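Local coordinates for protein halogenase PltM (Pseudomonas fluorescens, PDB 6BZN) that halogenates phenolic substrates with chloride, bromide or iodide, probably as a flavin-dependent enzyme that carries FAD, at residues V62-T67 with W257-P262; G105-F110 with K246-H251; E135-R140 with F263-Q268; H221-K226 with T270-S275. One frame throughout, in Å; residues are numbered along the deposited sequence.

Contact 1 (V62-T67 with W257-P262)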
loop_
_atom_site.group_PDB
_atom_site.type_symbol
_atom_site.label_atom_id
_atom_site.label_comp_id
_atom_site.label_asym_id
_atom_site.label_seq_id
_atom_site.Cartn_x
_atom_site.Cartn_y
_atom_site.Cartn_z
ATOM N N VAL A 62 4.680 0.950 -9.783
ATOM C CA VAL A 62 5.045 0.196 -8.561
ATOM C C VAL A 62 3.818 0.162 -7.636
ATOM O O VAL A 62 2.727 0.567 -8.051
ATOM C CB VAL A 62 6.344 0.703 -7.869
ATOM C CG1 VAL A 62 7.567 0.270 -8.680
ATOM C CG2 VAL A 62 6.309 2.207 -7.661
ATOM N N GLY A 63 3.972 -0.340 -6.404
ATOM C CA GLY A 63 2.825 -0.607 -5.535
ATOM C C GLY A 63 2.452 -2.054 -5.762
ATOM O O GLY A 63 1.390 -2.367 -6.279
ATOM N N GLU A 64 3.364 -2.940 -5.373
ATOM C CA GLU A 64 3.352 -4.324 -5.839
ATOM C C GLU A 64 3.095 -5.361 -4.755
ATOM O O GLU A 64 2.638 -6.465 -5.064
ATOM C CB GLU A 64 4.674 -4.624 -6.538
ATOM C CG GLU A 64 4.910 -3.726 -7.764
ATOM C CD GLU A 64 6.364 -3.521 -8.136
ATOM O OE1 GLU A 64 7.181 -3.190 -7.247
ATOM O OE2 GLU A 64 6.675 -3.634 -9.347
ATOM N N ALA A 65 3.378 -5.035 -3.501
ATOM C CA ALA A 65 3.300 -6.041 -2.444
ATOM C C ALA A 65 1.908 -6.056 -1.865
ATOM O O ALA A 65 1.500 -5.119 -1.169
ATOM C CB ALA A 65 4.327 -5.754 -1.356
ATOM N N ALA A 66 1.154 -7.108 -2.164
ATOM C CA ALA A 66 -0.144 -7.289 -1.547
ATOM C C ALA A 66 0.056 -7.619 -0.069
ATOM O O ALA A 66 1.150 -8.007 0.350
ATOM C CB ALA A 66 -0.938 -8.384 -2.243
ATOM N N THR A 67 -1.005 -7.443 0.705
ATOM C CA THR A 67 -1.001 -7.725 2.146
ATOM C C THR A 67 -2.249 -8.529 2.500
ATOM O O THR A 67 -3.178 -8.620 1.700
ATOM C CB THR A 67 -1.048 -6.430 2.956
ATOM O OG1 THR A 67 -2.052 -5.567 2.400
ATOM C CG2 THR A 67 0.293 -5.740 2.938
ATOM N N TRP A 257 16.242 1.775 3.218
ATOM C CA TRP A 257 15.964 0.379 2.947
ATOM C C TRP A 257 15.831 0.099 1.461
ATOM O O TRP A 257 15.650 1.022 0.652
ATOM C CB TRP A 257 14.714 -0.065 3.702
ATOM C CG TRP A 257 13.399 0.435 3.185
ATOM C CD1 TRP A 257 12.857 1.688 3.346
ATOM C CD2 TRP A 257 12.420 -0.336 2.472
ATOM N NE1 TRP A 257 11.612 1.735 2.762
ATOM C CE2 TRP A 257 11.317 0.505 2.227
ATOM C CE3 TRP A 257 12.376 -1.660 2.007
ATOM C CZ2 TRP A 257 10.184 0.065 1.522
ATOM C CZ3 TRP A 257 11.258 -2.097 1.341
ATOM C CH2 TRP A 257 10.173 -1.236 1.092
ATOM N N LEU A 258 15.948 -1.180 1.120
ATOM C CA LEU A 258 15.828 -1.654 -0.250
ATOM C C LEU A 258 14.907 -2.877 -0.291
ATOM O O LEU A 258 15.003 -3.785 0.561
ATOM C CB LEU A 258 17.219 -1.960 -0.835
ATOM C CG LEU A 258 17.323 -2.627 -2.219
ATOM C CD1 LEU A 258 18.620 -2.258 -2.939
ATOM C CD2 LEU A 258 17.220 -4.152 -2.123
ATOM N N TRP A 259 14.029 -2.912 -1.287
ATOM C CA TRP A 259 13.139 -4.052 -1.487
ATOM C C TRP A 259 13.618 -4.961 -2.604
ATOM O O TRP A 259 14.163 -4.485 -3.596
ATOM C CB TRP A 259 11.699 -3.594 -1.737
ATOM C CG TRP A 259 11.267 -3.099 -3.139
ATOM C CD1 TRP A 259 11.208 -3.822 -4.302
ATOM C CD2 TRP A 259 10.734 -1.808 -3.453
ATOM N NE1 TRP A 259 10.681 -3.051 -5.322
ATOM C CE2 TRP A 259 10.388 -1.810 -4.830
ATOM C CE3 TRP A 259 10.513 -0.639 -2.705
ATOM C CZ2 TRP A 259 9.837 -0.691 -5.474
ATOM C CZ3 TRP A 259 9.975 0.485 -3.358
ATOM C CH2 TRP A 259 9.650 0.447 -4.721
ATOM N N VAL A 260 13.384 -6.264 -2.412
ATOM C CA VAL A 260 13.543 -7.283 -3.429
ATOM C C VAL A 260 12.193 -8.003 -3.511
ATOM O O VAL A 260 11.780 -8.708 -2.573
ATOM C CB VAL A 260 14.692 -8.257 -3.088
ATOM C CG1 VAL A 260 14.893 -9.271 -4.203
ATOM C CG2 VAL A 260 15.985 -7.488 -2.840
ATOM N N ILE A 261 11.497 -7.793 -4.628
ATOM C CA ILE A 261 10.133 -8.245 -4.831
ATOM C C ILE A 261 10.113 -9.017 -6.147
ATOM O O ILE A 261 9.883 -8.428 -7.210
ATOM C CB ILE A 261 9.161 -7.046 -4.829
ATOM C CG1 ILE A 261 9.085 -6.466 -3.423
ATOM C CG2 ILE A 261 7.763 -7.429 -5.275
ATOM C CD1 ILE A 261 8.231 -5.235 -3.307
ATOM N N PRO A 262 10.373 -10.336 -6.090
ATOM C CA PRO A 262 10.417 -11.109 -7.339
ATOM C C PRO A 262 9.064 -11.346 -7.967
ATOM O O PRO A 262 8.077 -11.577 -7.246
ATOM C CB PRO A 262 11.011 -12.456 -6.901
ATOM C CG PRO A 262 11.716 -12.155 -5.635
ATOM C CD PRO A 262 10.861 -11.141 -4.959
#

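Contact 2 (G105-F110 with K246-H251)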
loop_
_atom_site.group_PDB
_atom_site.type_symbol
_atom_site.label_atom_id
_atom_site.label_comp_id
_atom_site.label_asym_id
_atom_site.label_seq_id
_atom_site.Cartn_x
_atom_site.Cartn_y
_atom_site.Cartn_z
ATOM N N GLY A 105 4.132 -12.523 -9.024
ATOM C CA GLY A 105 4.919 -13.430 -8.226
ATOM C C GLY A 105 4.139 -13.785 -6.966
ATOM O O GLY A 105 2.978 -13.396 -6.790
ATOM N N ILE A 106 4.811 -14.483 -6.069
ATOM C CA ILE A 106 4.201 -14.967 -4.831
ATOM C C ILE A 106 4.887 -14.369 -3.612
ATOM O O ILE A 106 6.064 -14.013 -3.661
ATOM C CB ILE A 106 4.242 -16.512 -4.793
ATOM C CG1 ILE A 106 3.263 -17.069 -3.787
ATOM C CG2 ILE A 106 5.644 -17.042 -4.530
ATOM C CD1 ILE A 106 2.996 -18.550 -3.985
ATOM N N LYS A 107 4.138 -14.225 -2.526
ATOM C CA LYS A 107 4.750 -13.917 -1.237
ATOM C C LYS A 107 4.097 -14.693 -0.116
ATOM O O LYS A 107 2.864 -14.782 -0.022
ATOM C CB LYS A 107 4.760 -12.415 -0.931
ATOM C CG LYS A 107 3.406 -11.748 -1.015
ATOM C CD LYS A 107 3.400 -10.327 -0.438
ATOM C CE LYS A 107 3.571 -10.258 1.075
ATOM N NZ LYS A 107 2.320 -10.006 1.837
ATOM N N LEU A 108 4.947 -15.236 0.744
ATOM C CA LEU A 108 4.504 -15.987 1.906
ATOM C C LEU A 108 4.679 -15.179 3.179
ATOM O O LEU A 108 4.432 -15.700 4.276
ATOM C CB LEU A 108 5.280 -17.292 1.983
ATOM C CG LEU A 108 5.148 -18.168 0.738
ATOM C CD1 LEU A 108 6.057 -19.391 0.842
ATOM C CD2 LEU A 108 3.703 -18.574 0.515
ATOM N N GLY A 109 5.084 -13.914 3.032
ATOM C CA GLY A 109 5.231 -12.998 4.149
ATOM C C GLY A 109 6.146 -11.835 3.816
ATOM O O GLY A 109 6.646 -11.724 2.696
ATOM N N PHE A 110 6.320 -10.958 4.795
ATOM C CA PHE A 110 7.318 -9.884 4.751
ATOM C C PHE A 110 8.554 -10.388 5.487
ATOM O O PHE A 110 8.431 -10.956 6.568
ATOM C CB PHE A 110 6.812 -8.613 5.453
ATOM C CG PHE A 110 5.832 -7.751 4.649
ATOM C CD1 PHE A 110 5.547 -7.971 3.298
ATOM C CD2 PHE A 110 5.240 -6.649 5.259
ATOM C CE1 PHE A 110 4.673 -7.128 2.601
ATOM C CE2 PHE A 110 4.350 -5.819 4.568
ATOM C CZ PHE A 110 4.075 -6.054 3.236
ATOM N N LYS A 246 10.554 -16.180 -1.730
ATOM C CA LYS A 246 9.099 -16.192 -1.773
ATOM C C LYS A 246 8.507 -15.274 -0.700
ATOM O O LYS A 246 7.557 -15.632 -0.009
ATOM C CB LYS A 246 8.574 -17.632 -1.602
ATOM C CG LYS A 246 9.036 -18.612 -2.674
ATOM C CD LYS A 246 8.318 -19.945 -2.516
ATOM C CE LYS A 246 8.815 -21.015 -3.490
ATOM N NZ LYS A 246 8.375 -20.769 -4.890
ATOM N N SER A 247 9.060 -14.071 -0.594
ATOM C CA SER A 247 8.609 -13.066 0.347
ATOM C C SER A 247 8.894 -11.683 -0.220
ATOM O O SER A 247 9.693 -11.528 -1.146
ATOM C CB SER A 247 9.348 -13.225 1.679
ATOM O OG SER A 247 10.641 -12.641 1.637
ATOM N N THR A 248 8.244 -10.683 0.346
ATOM C CA THR A 248 8.655 -9.303 0.144
ATOM C C THR A 248 9.823 -9.039 1.085
ATOM O O THR A 248 9.638 -8.911 2.288
ATOM C CB THR A 248 7.515 -8.352 0.478
ATOM O OG1 THR A 248 6.336 -8.785 -0.217
ATOM C CG2 THR A 248 7.858 -6.906 0.120
ATOM N N LEU A 249 11.016 -8.954 0.518
ATOM C CA LEU A 249 12.241 -8.858 1.286
ATOM C C LEU A 249 12.640 -7.397 1.418
ATOM O O LEU A 249 12.725 -6.678 0.408
ATOM C CB LEU A 249 13.326 -9.682 0.601
ATOM C CG LEU A 249 14.785 -9.515 0.993
ATOM C CD1 LEU A 249 14.990 -9.742 2.481
ATOM C CD2 LEU A 249 15.613 -10.488 0.163
ATOM N N HIS A 250 12.877 -6.983 2.663
ATOM C CA HIS A 250 13.263 -5.629 3.017
ATOM C C HIS A 250 14.665 -5.692 3.606
ATOM O O HIS A 250 14.852 -6.268 4.685
ATOM C CB HIS A 250 12.326 -5.081 4.103
ATOM C CG HIS A 250 10.871 -5.098 3.747
ATOM N ND1 HIS A 250 10.134 -6.258 3.657
ATOM C CD2 HIS A 250 9.997 -4.085 3.532
ATOM C CE1 HIS A 250 8.879 -5.962 3.358
ATOM N NE2 HIS A 250 8.771 -4.649 3.273
ATOM N N HIS A 251 15.648 -5.135 2.906
ATOM C CA HIS A 251 16.989 -4.975 3.454
ATOM C C HIS A 251 17.019 -3.613 4.107
ATOM O O HIS A 251 16.835 -2.604 3.421
ATOM C CB HIS A 251 18.027 -5.030 2.352
ATOM C CG HIS A 251 18.230 -6.393 1.802
ATOM N ND1 HIS A 251 18.731 -7.429 2.556
ATOM C CD2 HIS A 251 18.014 -6.897 0.568
ATOM C CE1 HIS A 251 18.813 -8.515 1.814
ATOM N NE2 HIS A 251 18.392 -8.211 0.603
#

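Contact 3 (E135-R140 with F263-Q268)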
loop_
_atom_site.group_PDB
_atom_site.type_symbol
_atom_site.label_atom_id
_atom_site.label_comp_id
_atom_site.label_asym_id
_atom_site.label_seq_id
_atom_site.Cartn_x
_atom_site.Cartn_y
_atom_site.Cartn_z
ATOM N N GLU A 135 0.135 -14.700 -0.810
ATOM C CA GLU A 135 -0.336 -13.469 -1.428
ATOM C C GLU A 135 0.509 -13.129 -2.641
ATOM O O GLU A 135 1.468 -13.829 -2.929
ATOM C CB GLU A 135 -0.294 -12.363 -0.406
ATOM C CG GLU A 135 -1.317 -12.642 0.652
ATOM C CD GLU A 135 -1.235 -11.714 1.814
ATOM O OE1 GLU A 135 -0.362 -10.818 1.813
ATOM O OE2 GLU A 135 -2.050 -11.912 2.737
ATOM N N ALA A 136 0.123 -12.070 -3.354
ATOM C CA ALA A 136 0.729 -11.749 -4.644
ATOM C C ALA A 136 1.761 -10.627 -4.571
ATOM O O ALA A 136 1.633 -9.675 -3.790
ATOM C CB ALA A 136 -0.351 -11.379 -5.638
ATOM N N HIS A 137 2.781 -10.755 -5.424
ATOM C CA HIS A 137 3.578 -9.633 -5.888
ATOM C C HIS A 137 2.981 -9.250 -7.246
ATOM O O HIS A 137 3.111 -9.987 -8.220
ATOM C CB HIS A 137 5.024 -10.025 -6.077
ATOM C CG HIS A 137 5.779 -10.173 -4.799
ATOM N ND1 HIS A 137 6.989 -10.825 -4.729
ATOM C CD2 HIS A 137 5.510 -9.734 -3.546
ATOM C CE1 HIS A 137 7.440 -10.768 -3.489
ATOM N NE2 HIS A 137 6.560 -10.112 -2.753
ATOM N N LEU A 138 2.319 -8.100 -7.276
ATOM C CA LEU A 138 1.504 -7.676 -8.411
ATOM C C LEU A 138 2.348 -7.037 -9.493
ATOM O O LEU A 138 3.017 -6.033 -9.237
ATOM C CB LEU A 138 0.453 -6.681 -7.930
ATOM C CG LEU A 138 -0.519 -7.142 -6.848
ATOM C CD1 LEU A 138 -1.272 -5.955 -6.307
ATOM C CD2 LEU A 138 -1.494 -8.171 -7.390
ATOM N N PHE A 139 2.331 -7.614 -10.697
ATOM C CA PHE A 139 2.997 -7.031 -11.850
ATOM C C PHE A 139 1.988 -6.063 -12.421
ATOM O O PHE A 139 1.088 -6.446 -13.171
ATOM C CB PHE A 139 3.413 -8.127 -12.845
ATOM C CG PHE A 139 4.284 -7.654 -13.982
ATOM C CD1 PHE A 139 5.443 -6.918 -13.745
ATOM C CD2 PHE A 139 3.979 -8.004 -15.305
ATOM C CE1 PHE A 139 6.263 -6.517 -14.793
ATOM C CE2 PHE A 139 4.805 -7.598 -16.356
ATOM C CZ PHE A 139 5.945 -6.860 -16.094
ATOM N N ARG A 140 2.119 -4.800 -12.030
ATOM C CA ARG A 140 1.009 -3.849 -12.171
ATOM C C ARG A 140 0.587 -3.559 -13.612
ATOM O O ARG A 140 -0.604 -3.365 -13.880
ATOM C CB ARG A 140 1.324 -2.559 -11.421
ATOM C CG ARG A 140 1.375 -2.725 -9.903
ATOM C CD ARG A 140 0.007 -2.974 -9.273
ATOM N NE ARG A 140 -0.863 -1.835 -9.572
ATOM C CZ ARG A 140 -0.888 -0.691 -8.893
ATOM N NH1 ARG A 140 -0.190 -0.527 -7.780
ATOM N NH2 ARG A 140 -1.675 0.289 -9.318
ATOM N N PHE A 263 9.011 -11.287 -9.299
ATOM C CA PHE A 263 7.870 -11.838 -10.043
ATOM C C PHE A 263 8.183 -13.233 -10.590
ATOM O O PHE A 263 7.302 -13.855 -11.161
ATOM C CB PHE A 263 7.432 -10.918 -11.186
ATOM C CG PHE A 263 7.161 -9.498 -10.752
ATOM C CD1 PHE A 263 6.063 -9.201 -9.960
ATOM C CD2 PHE A 263 8.012 -8.465 -11.131
ATOM C CE1 PHE A 263 5.810 -7.903 -9.565
ATOM C CE2 PHE A 263 7.773 -7.165 -10.735
ATOM C CZ PHE A 263 6.664 -6.881 -9.958
ATOM N N ASN A 264 9.412 -13.711 -10.391
ATOM C CA ASN A 264 9.906 -14.969 -10.984
ATOM C C ASN A 264 10.065 -16.114 -9.965
ATOM O O ASN A 264 10.874 -17.015 -10.163
ATOM C CB ASN A 264 11.223 -14.712 -11.744
ATOM C CG ASN A 264 12.385 -14.368 -10.837
ATOM O OD1 ASN A 264 12.202 -13.766 -9.778
ATOM N ND2 ASN A 264 13.590 -14.730 -11.253
ATOM N N ASN A 265 9.276 -16.068 -8.898
ATOM C CA ASN A 265 9.387 -16.991 -7.772
ATOM C C ASN A 265 8.185 -17.923 -7.627
ATOM O O ASN A 265 8.061 -18.613 -6.607
ATOM C CB ASN A 265 9.588 -16.195 -6.473
ATOM C CG ASN A 265 8.402 -15.296 -6.126
ATOM O OD1 ASN A 265 7.418 -15.217 -6.863
ATOM N ND2 ASN A 265 8.512 -14.587 -5.012
ATOM N N HIS A 266 7.289 -17.910 -8.616
ATOM C CA HIS A 266 6.076 -18.718 -8.596
ATOM C C HIS A 266 6.319 -19.916 -9.516
ATOM O O HIS A 266 6.729 -19.733 -10.655
ATOM C CB HIS A 266 4.871 -17.906 -9.093
ATOM C CG HIS A 266 3.554 -18.574 -8.844
ATOM N ND1 HIS A 266 2.726 -18.234 -7.798
ATOM C CD2 HIS A 266 2.937 -19.587 -9.490
ATOM C CE1 HIS A 266 1.649 -19.001 -7.821
ATOM N NE2 HIS A 266 1.756 -19.836 -8.836
ATOM N N PRO A 267 6.042 -21.144 -9.041
ATOM C CA PRO A 267 6.362 -22.299 -9.904
ATOM C C PRO A 267 5.601 -22.342 -11.251
ATOM O O PRO A 267 6.128 -22.874 -12.213
ATOM C CB PRO A 267 6.034 -23.523 -9.026
ATOM C CG PRO A 267 5.541 -23.006 -7.714
ATOM C CD PRO A 267 5.305 -21.533 -7.824
ATOM N N GLN A 268 4.376 -21.830 -11.299
ATOM C CA GLN A 268 3.647 -21.609 -12.573
ATOM C C GLN A 268 3.713 -20.196 -13.219
ATOM O O GLN A 268 3.003 -19.930 -14.184
ATOM C CB GLN A 268 2.180 -22.020 -12.410
ATOM C CG GLN A 268 1.981 -23.493 -12.097
ATOM C CD GLN A 268 1.585 -23.717 -10.651
ATOM O OE1 GLN A 268 0.494 -23.308 -10.234
ATOM N NE2 GLN A 268 2.459 -24.359 -9.875
#

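Contact 4 (H221-K226 with T270-S275)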
loop_
_atom_site.group_PDB
_atom_site.type_symbol
_atom_site.label_atom_id
_atom_site.label_comp_id
_atom_site.label_asym_id
_atom_site.label_seq_id
_atom_site.Cartn_x
_atom_site.Cartn_y
_atom_site.Cartn_z
ATOM N N HIS A 221 12.788 -2.348 -12.479
ATOM C CA HIS A 221 12.668 -3.781 -12.586
ATOM C C HIS A 221 13.936 -4.353 -13.217
ATOM O O HIS A 221 14.489 -3.768 -14.148
ATOM C CB HIS A 221 11.471 -4.172 -13.451
ATOM C CG HIS A 221 10.139 -3.996 -12.792
ATOM N ND1 HIS A 221 8.955 -4.227 -13.462
ATOM C CD2 HIS A 221 9.794 -3.614 -11.543
ATOM C CE1 HIS A 221 7.940 -4.021 -12.641
ATOM N NE2 HIS A 221 8.422 -3.659 -11.466
ATOM N N MET A 222 14.362 -5.512 -12.715
ATOM C CA MET A 222 15.613 -6.140 -13.148
ATOM C C MET A 222 15.461 -7.596 -13.512
ATOM O O MET A 222 14.581 -8.307 -12.995
ATOM C CB MET A 222 16.678 -6.033 -12.061
ATOM C CG MET A 222 17.014 -4.612 -11.638
ATOM S SD MET A 222 18.508 -4.641 -10.631
ATOM C CE MET A 222 18.567 -2.935 -10.112
ATOM N N LEU A 223 16.363 -8.043 -14.383
ATOM C CA LEU A 223 16.534 -9.455 -14.705
ATOM C C LEU A 223 17.704 -10.041 -13.950
ATOM O O LEU A 223 18.646 -9.332 -13.593
ATOM C CB LEU A 223 16.866 -9.632 -16.184
ATOM C CG LEU A 223 15.765 -9.270 -17.156
ATOM C CD1 LEU A 223 16.350 -8.932 -18.524
ATOM C CD2 LEU A 223 14.802 -10.443 -17.223
ATOM N N ASN A 224 17.656 -11.358 -13.776
ATOM C CA ASN A 224 18.740 -12.130 -13.165
ATOM C C ASN A 224 19.138 -11.663 -11.765
ATOM O O ASN A 224 20.324 -11.676 -11.416
ATOM C CB ASN A 224 19.966 -12.171 -14.109
ATOM C CG ASN A 224 19.736 -13.058 -15.316
ATOM O OD1 ASN A 224 18.905 -13.961 -15.278
ATOM N ND2 ASN A 224 20.466 -12.811 -16.396
ATOM N N VAL A 225 18.147 -11.264 -10.970
ATOM C CA VAL A 225 18.383 -10.974 -9.576
ATOM C C VAL A 225 18.404 -12.296 -8.813
ATOM O O VAL A 225 17.411 -13.034 -8.814
ATOM C CB VAL A 225 17.318 -10.042 -8.977
ATOM C CG1 VAL A 225 17.624 -9.769 -7.514
ATOM C CG2 VAL A 225 17.266 -8.730 -9.752
ATOM N N LYS A 226 19.507 -12.573 -8.133
ATOM C CA LYS A 226 19.624 -13.796 -7.331
ATOM C C LYS A 226 18.691 -13.836 -6.135
ATOM O O LYS A 226 18.464 -12.823 -5.493
ATOM C CB LYS A 226 21.031 -13.949 -6.773
ATOM C CG LYS A 226 22.005 -14.604 -7.701
ATOM C CD LYS A 226 23.158 -15.201 -6.901
ATOM C CE LYS A 226 24.053 -15.998 -7.823
ATOM N NZ LYS A 226 25.322 -16.316 -7.135
ATOM N N THR A 270 5.571 -17.012 -15.327
ATOM C CA THR A 270 6.476 -16.843 -16.450
ATOM C C THR A 270 7.250 -15.534 -16.429
ATOM O O THR A 270 8.124 -15.327 -17.269
ATOM C CB THR A 270 5.705 -16.935 -17.772
ATOM O OG1 THR A 270 4.514 -16.130 -17.682
ATOM C CG2 THR A 270 5.342 -18.377 -18.063
ATOM N N ASN A 271 6.971 -14.654 -15.477
ATOM C CA ASN A 271 7.638 -13.362 -15.465
ATOM C C ASN A 271 9.083 -13.572 -15.033
ATOM O O ASN A 271 9.326 -14.327 -14.104
ATOM C CB ASN A 271 6.908 -12.411 -14.515
ATOM C CG ASN A 271 7.280 -10.959 -14.740
ATOM O OD1 ASN A 271 8.447 -10.617 -14.909
ATOM N ND2 ASN A 271 6.294 -10.093 -14.717
ATOM N N GLN A 272 10.037 -12.944 -15.720
ATOM C CA GLN A 272 11.467 -13.072 -15.388
ATOM C C GLN A 272 11.998 -11.980 -14.462
ATOM O O GLN A 272 13.134 -12.058 -13.984
ATOM C CB GLN A 272 12.301 -13.051 -16.663
ATOM C CG GLN A 272 11.988 -14.187 -17.626
ATOM C CD GLN A 272 12.805 -14.059 -18.900
ATOM O OE1 GLN A 272 14.029 -14.020 -18.844
ATOM N NE2 GLN A 272 12.134 -13.961 -20.048
ATOM N N LEU A 273 11.187 -10.966 -14.203
ATOM C CA LEU A 273 11.668 -9.766 -13.558
ATOM C C LEU A 273 11.547 -9.824 -12.056
ATOM O O LEU A 273 10.764 -10.601 -11.491
ATOM C CB LEU A 273 10.893 -8.551 -14.073
ATOM C CG LEU A 273 10.993 -8.301 -15.585
ATOM C CD1 LEU A 273 9.969 -7.244 -15.989
ATOM C CD2 LEU A 273 12.418 -7.889 -15.956
ATOM N N CYS A 274 12.303 -8.933 -11.439
ATOM C CA CYS A 274 12.258 -8.662 -10.034
ATOM C C CYS A 274 12.220 -7.152 -9.816
ATOM O O CYS A 274 13.011 -6.389 -10.391
ATOM C CB CYS A 274 13.478 -9.294 -9.373
ATOM S SG CYS A 274 13.593 -9.085 -7.584
ATOM N N SER A 275 11.292 -6.712 -8.976
ATOM C CA SER A 275 11.192 -5.297 -8.656
ATOM C C SER A 275 12.195 -4.936 -7.579
ATOM O O SER A 275 12.343 -5.669 -6.591
ATOM C CB SER A 275 9.771 -4.956 -8.224
ATOM O OG SER A 275 9.665 -3.585 -7.914
HETATM O O HOH W 1 15.161 -11.155 -11.718
HETATM O O HOH W 2 15.595 -13.128 -14.347
#

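Contact 1 (V62-T67 with W257-P262)
No backbone hydrogen bond joins V62-T67 to W257-P262: the loop passes the strand at a distance, A65 and I261 being closest at 7.6 Å between their CA atoms, so side chains alone bridge the two. W259 CG sits between the backbone N and the carbonyl carbon (chi1 80°), and the indole meets V62 and E64. V62 CG1 lies at the edge of this indole, near the ring plane, 4.0 Å from W259 CZ2. E64 crosses the indole at about a right angle, its carboxylate plane turned 80° from the ring; OE1 of E64 stays 4.0 Å from NE1 of W259. Both of these polar atoms instead hydrogen-bond to the hydroxyl of S275, and OE2 of E64 to NE2 of H221, fixing the buried carboxylate at both oxygens. V62 and A65 belong to the FAD site observed for this protein, in the loop that leads from strand 49-52 to helix 68-81 of the flavin-binding part of the fold; no flavin is bound here. Further along the contact is aliphatic: I261 CD1 is 4.4 Å from the A65 methyl CB, and I261 CG2 is as far from the E64 CB methylene. The carbonyl of A65 is held by the hydroxyl of S351, another FAD-site residue. A glycerol, probably from the crystallisation liquor, bonds to E64 OE1 and to the backbone N of G63 and A65.

Contact 2 (G105-F110 with K246-H251)
F110 and H250 meet edge to face: CE1 of H250 stands over one face of the phenyl ring, offset toward its rim and 3.8 Å from F110 CG, with the ring planes 66° apart. T248 lies alongside F110, pointing the same way, and its CB comes within 3.5 Å of F110 CD1. Replacing F110 by an alanine would probably leave the H250 edge without its aromatic face and open a gap beside T248. Two backbone bonds set the register: L108 N to K246 O at 2.7 Å, and T248 N to G109 O at 3.0 Å, the latter nearly straight off the carbonyl. The T248 hydroxyl, anti to the carbonyl carbon (chi1 -51°), is passed by the K107 chain, CD of K107 being 3.3 Å from OG1 of T248. The aliphatic part of K246 runs beside L108, whose CD1 is 3.9 Å from K246 CB. Further out, H250 ND1 bonds to the carbonyl of S111, the T248 hydroxyl to H137 NE2 and K246 NZ to the carbonyl of N265, while the K107 ammonium makes a salt bridge with E135 and a bond to the carbonyl of A66. Around the corner at L108 the chain leaves the two-stranded sheet of 104-107 and 134-138 and enters the seven-stranded mixed sheet, where F110 pairs with T248 in a parallel bridge between strands 109-114 and 248-253.

Contact 3 (E135-R140 with F263-Q268)
F139 turns its CG anti to the backbone N (chi1 -172°), while F263 sets its CG anti to the carbonyl carbon (chi1 -53°), and the two phenyl rings meet in a T-shaped stack. The edge of F139 is directed at the face of F263, with centroids 5.1 Å apart. CD1 of F139 stands over the F263 ring, offset toward its rim and 3.8 Å from F263 CE2; CB of F139 adds a CH-pi contact over the same ring, 4.3 Å from its centroid. On the strand side, CD1 of F263 is 3.5 Å from the carbonyl O of H137, which sits at the ring edge, and CE1 is 3.4 Å from the carbonyl O of L138. H137 and N265 cross at about a right angle, H137 ND1 4.1 Å from N265 ND2, with their flat groups 19° apart; each bonds elsewhere, H137 ND1 to the carbonyl of P262, N265 OD1 to the backbone N-H of I106 and N265 ND2 to the carbonyl of F245. No hydrogen bond spans the two segments, so the loop after strand 256-262 is joined to strand 134-138 by aromatic and weakly polar ring-carbonyl contacts, and the buried polar groups of H137 and N265 are satisfied by other parts of the chain.

Contact 4 (H221-K226 with T270-S275)
H221 packs its imidazole against S275 and L273. Its CB lies 4.1 Å from the carbonyl O of C274; CG, anti to the carbonyl carbon (chi1 -74°), carries the ring on so that ND1 comes near CD1 of L273 and CD2 of H221 reaches 3.6 Å from CB of S275. At the tip NE2 passes the S275 side chain on its way to E64. An alanine in place of H221 would probably leave the E64 carboxylate without its imidazole mate and uncover the S275 side chain. On the other face V225 CG2 packs 3.8 Å from C274 CB. Toward the end of strand 215-223 L223 CD2 touches Q272 CB and, at 3.7 Å, CD2 of L273. Beyond it water 2 accepts from N224 N and donates to Q272 O, 2.7 Å away, joining the two segments where direct pairing ends. N271 OD1 accepts from L273 N, 2.9 Å away, in an Asx turn leading into the strand. M222 and C274 form the hydrogen-bonded pair, M222 N to C274 O and C274 N to M222 O both 2.8 Å, beside the non-hydrogen-bonded pair H221-S275: the pattern of neighbouring antiparallel strands, here 215-223 and 273-281 of the mixed sheet.

Contacts 1, 2 and 4 share the seven-stranded mixed sheet: strands 248-253, 256-262 and 273-281 are consecutive neighbours in it, and 215-223 follows. Contact 3 instead ties the two-stranded sheet to the loop after 256-262. Contact 1 lies nearest the centre of the chain, about 10 Å from it. Neither contact 1 nor contact 3 has a hydrogen bond across it; contact 1 meets through side chains, contact 3 through rings and backbone carbonyls, whereas contacts 2 and 4 have backbone pairing, parallel in one and antiparallel in the other. Contact 4 is furthest from the chain centre; one end of it is exposed and bridged by water, the other buried. E64 connects contact 1 to contact 4, and K107 connects contact 2 to contacts 1 and 3.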